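Local coordinates for coenzyme A transferase (PDB 3QLI), which probably transfers coenzyme A between carboxylic acids, acetate among them, at residues V161-I169 with I312-V320. Sequence-based numbering, arbitrary orientation.
Sequences VGNDYSSRI and IFSRPVDYV
N163 and S314 join the two segments through a nearly straight hydrogen bond, ND2 of N163 giving to OG of S314 over 2.9 Å at an N-H...O angle of 172°. The hydroxyl lies in the amide plane, and ND2 has a second acceptor in the backbone carbonyl of E190. The other end of the amide is gripped within its own segment: S167 OG donates to N163 OD1 (2.8 Å), coming from above the carbonyl plane. With partners at both ends, the rotation of the amide is fixed. A second polar link is made by backbone, V317 N giving to D164 O over 3.1 Å.

Close packing fills in between. With CG anti to the backbone N (chi1 -164°), the N163 amide lies flat over the R315-P316 peptide, the planes about 17° apart and CG 3.4 Å from R315 C. N163 OD1 makes a close contact of 3.1 Å with P316 CA; P316 N, equally near OD1, has no hydrogen to share. The proline ring is bordered by N163 OD1 and, 3.8 Å from its CB, by S167 OG. V317 brings CG1 against the main chain of D164, 3.7 Å from its C.

The side chains of D164 and R315 each leave CA away from the other segment. The R315 guanidinium is flat on the Y319 ring and salt-bridged to D287 and E190.

D164 precedes the turn leading into helix 166-172, and its carboxylate accepts a capping bond from S166 N and another from S166 OG; P316 is the N-cap of helix 317-320. The contact fastens the N-terminal family region to the C-terminal one. The side chain of V317 is about 5 Å from that of E264, which has been seen to bind CoA covalently in this protein, though not in this chain, so this buried contact between two helix-leading turns borders the active site of the CoA-transferase fold.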
loop_
_atom_site.group_PDB
_atom_site.type_symbol
_atom_site.label_atom_id
_atom_site.label_comp_id
_atom_site.label_asym_id
_atom_site.label_seq_id
_atom_site.Cartn_x
_atom_site.Cartn_y
_atom_site.Cartn_z
ATOM N N VAL A 161 4.895 25.686 11.123
ATOM C CA VAL A 161 4.268 25.088 9.946
ATOM C C VAL A 161 4.626 23.621 9.741
ATOM O O VAL A 161 3.902 22.885 9.076
ATOM C CB VAL A 161 4.585 25.874 8.658
ATOM C CG1 VAL A 161 3.850 27.201 8.655
ATOM C CG2 VAL A 161 6.079 26.080 8.514
ATOM N N GLY A 162 5.765 23.209 10.279
ATOM C CA GLY A 162 6.200 21.842 10.100
ATOM C C GLY A 162 6.281 20.922 11.301
ATOM O O GLY A 162 6.775 21.289 12.362
ATOM N N ASN A 163 5.765 19.714 11.117
ATOM C CA ASN A 163 5.847 18.653 12.102
ATOM C C ASN A 163 6.457 17.532 11.282
ATOM O O ASN A 163 7.664 17.303 11.334
ATOM C CB ASN A 163 4.480 18.269 12.658
ATOM C CG ASN A 163 4.584 17.467 13.945
ATOM O OD1 ASN A 163 5.243 16.432 13.986
ATOM N ND2 ASN A 163 3.935 17.945 15.001
ATOM N N ASP A 164 5.623 16.828 10.523
ATOM C CA ASP A 164 6.115 15.820 9.595
ATOM C C ASP A 164 7.145 14.913 10.251
ATOM O O ASP A 164 6.900 14.326 11.302
ATOM C CB ASP A 164 6.667 16.466 8.316
ATOM C CG ASP A 164 7.572 17.652 8.596
ATOM O OD1 ASP A 164 7.056 18.771 8.791
ATOM O OD2 ASP A 164 8.803 17.464 8.607
ATOM N N TYR A 165 8.294 14.801 9.592
ATOM C CA TYR A 165 9.421 14.031 10.098
ATOM C C TYR A 165 10.342 14.954 10.891
ATOM O O TYR A 165 11.270 14.502 11.556
ATOM C CB TYR A 165 10.207 13.421 8.939
ATOM C CG TYR A 165 10.717 14.444 7.945
ATOM C CD1 TYR A 165 11.889 15.151 8.184
ATOM C CD2 TYR A 165 10.025 14.704 6.771
ATOM C CE1 TYR A 165 12.357 16.087 7.280
ATOM C CE2 TYR A 165 10.483 15.638 5.862
ATOM C CZ TYR A 165 11.649 16.327 6.119
ATOM O OH TYR A 165 12.106 17.255 5.213
ATOM N N SER A 166 10.069 16.253 10.817
ATOM C CA SER A 166 10.891 17.259 11.483
ATOM C C SER A 166 10.922 17.121 13.001
ATOM O O SER A 166 11.970 17.276 13.619
ATOM C CB SER A 166 10.429 18.668 11.096
ATOM O OG SER A 166 10.696 18.938 9.732
ATOM N N SER A 167 9.777 16.832 13.603
ATOM C CA SER A 167 9.723 16.688 15.062
ATOM C C SER A 167 10.559 15.515 15.584
ATOM O O SER A 167 11.062 15.550 16.712
ATOM C CB SER A 167 8.269 16.587 15.556
ATOM O OG SER A 167 7.630 15.442 15.017
ATOM N N ARG A 168 10.704 14.473 14.774
ATOM C CA ARG A 168 11.598 13.366 15.125
ATOM C C ARG A 168 13.075 13.702 14.869
ATOM O O ARG A 168 13.944 13.468 15.721
ATOM C CB ARG A 168 11.229 12.110 14.322
ATOM C CG ARG A 168 12.259 10.972 14.396
ATOM C CD ARG A 168 12.336 10.373 15.788
ATOM N NE ARG A 168 13.323 9.287 15.880
ATOM C CZ ARG A 168 13.095 8.024 15.533
ATOM N NH1 ARG A 168 11.911 7.662 15.047
ATOM N NH2 ARG A 168 14.062 7.120 15.657
ATOM N N ILE A 169 13.364 14.239 13.691
ATOM C CA ILE A 169 14.757 14.408 13.291
ATOM C C ILE A 169 15.415 15.545 14.071
ATOM O O ILE A 169 16.626 15.524 14.275
ATOM C CB ILE A 169 14.915 14.630 11.779
ATOM C CG1 ILE A 169 14.273 13.469 11.014
ATOM C CG2 ILE A 169 16.408 14.768 11.413
ATOM C CD1 ILE A 169 14.733 12.088 11.513
ATOM N N ILE A 312 -6.031 23.866 16.656
ATOM C CA ILE A 312 -5.241 23.304 15.565
ATOM C C ILE A 312 -4.061 22.598 16.219
ATOM O O ILE A 312 -3.420 23.149 17.120
ATOM C CB ILE A 312 -4.787 24.397 14.551
ATOM C CG1 ILE A 312 -6.006 25.038 13.883
ATOM C CG2 ILE A 312 -3.869 23.819 13.463
ATOM C CD1 ILE A 312 -5.686 26.259 13.024
ATOM N N PHE A 313 -3.789 21.364 15.801
ATOM C CA PHE A 313 -2.800 20.554 16.511
ATOM C C PHE A 313 -1.983 19.733 15.529
ATOM O O PHE A 313 -2.486 18.762 14.981
ATOM C CB PHE A 313 -3.525 19.634 17.507
ATOM C CG PHE A 313 -2.623 19.002 18.535
ATOM C CD1 PHE A 313 -2.155 19.739 19.611
ATOM C CD2 PHE A 313 -2.290 17.663 18.455
ATOM C CE1 PHE A 313 -1.339 19.157 20.569
ATOM C CE2 PHE A 313 -1.486 17.073 19.408
ATOM C CZ PHE A 313 -1.001 17.821 20.466
ATOM N N SER A 314 -0.726 20.112 15.300
ATOM C CA SER A 314 0.096 19.341 14.377
ATOM C C SER A 314 0.540 18.026 15.015
ATOM O O SER A 314 0.760 17.937 16.232
ATOM C CB SER A 314 1.312 20.141 13.907
ATOM O OG SER A 314 2.218 20.322 14.969
ATOM N N ARG A 315 0.659 16.997 14.185
ATOM C CA ARG A 315 1.192 15.720 14.647
ATOM C C ARG A 315 2.157 15.141 13.614
ATOM O O ARG A 315 2.112 15.509 12.437
ATOM C CB ARG A 315 0.043 14.758 14.986
ATOM C CG ARG A 315 -0.875 15.333 16.077
ATOM C CD ARG A 315 -1.771 14.282 16.733
ATOM N NE ARG A 315 -0.998 13.262 17.428
ATOM C CZ ARG A 315 -1.510 12.376 18.281
ATOM N NH1 ARG A 315 -2.809 12.393 18.556
ATOM N NH2 ARG A 315 -0.716 11.477 18.869
ATOM N N PRO A 316 3.060 14.255 14.052
ATOM C CA PRO A 316 4.082 13.724 13.137
ATOM C C PRO A 316 3.496 12.861 12.033
ATOM O O PRO A 316 2.413 12.299 12.201
ATOM C CB PRO A 316 4.975 12.865 14.049
ATOM C CG PRO A 316 4.188 12.664 15.316
ATOM C CD PRO A 316 3.315 13.875 15.450
ATOM N N VAL A 317 4.225 12.734 10.928
ATOM C CA VAL A 317 3.662 12.105 9.734
ATOM C C VAL A 317 3.405 10.611 9.924
ATOM O O VAL A 317 2.498 10.055 9.312
ATOM C CB VAL A 317 4.532 12.373 8.482
ATOM C CG1 VAL A 317 5.940 11.756 8.660
ATOM C CG2 VAL A 317 3.830 11.872 7.220
ATOM N N ASP A 318 4.166 9.962 10.804
ATOM C CA ASP A 318 3.952 8.533 11.021
ATOM C C ASP A 318 2.667 8.268 11.813
ATOM O O ASP A 318 2.205 7.133 11.889
ATOM C CB ASP A 318 5.170 7.860 11.675
ATOM C CG ASP A 318 5.602 8.538 12.977
ATOM O OD1 ASP A 318 5.652 9.787 13.058
ATOM O OD2 ASP A 318 5.913 7.802 13.930
ATOM N N TYR A 319 2.087 9.320 12.387
ATOM C CA TYR A 319 0.732 9.232 12.961
ATOM C C TYR A 319 -0.303 9.643 11.925
ATOM O O TYR A 319 -1.243 8.900 11.608
ATOM C CB TYR A 319 0.616 10.146 14.187
ATOM C CG TYR A 319 -0.780 10.272 14.795
ATOM C CD1 TYR A 319 -1.220 9.379 15.765
ATOM C CD2 TYR A 319 -1.646 11.297 14.414
ATOM C CE1 TYR A 319 -2.477 9.489 16.328
ATOM C CE2 TYR A 319 -2.909 11.411 14.974
ATOM C CZ TYR A 319 -3.316 10.501 15.934
ATOM O OH TYR A 319 -4.571 10.611 16.510
ATOM N N VAL A 320 -0.132 10.845 11.397
ATOM C CA VAL A 320 -1.153 11.435 10.546
ATOM C C VAL A 320 -1.428 10.587 9.315
ATOM O O VAL A 320 -2.592 10.415 8.921
ATOM C CB VAL A 320 -0.748 12.851 10.099
ATOM C CG1 VAL A 320 -1.709 13.368 9.033
ATOM C CG2 VAL A 320 -0.684 13.794 11.315
#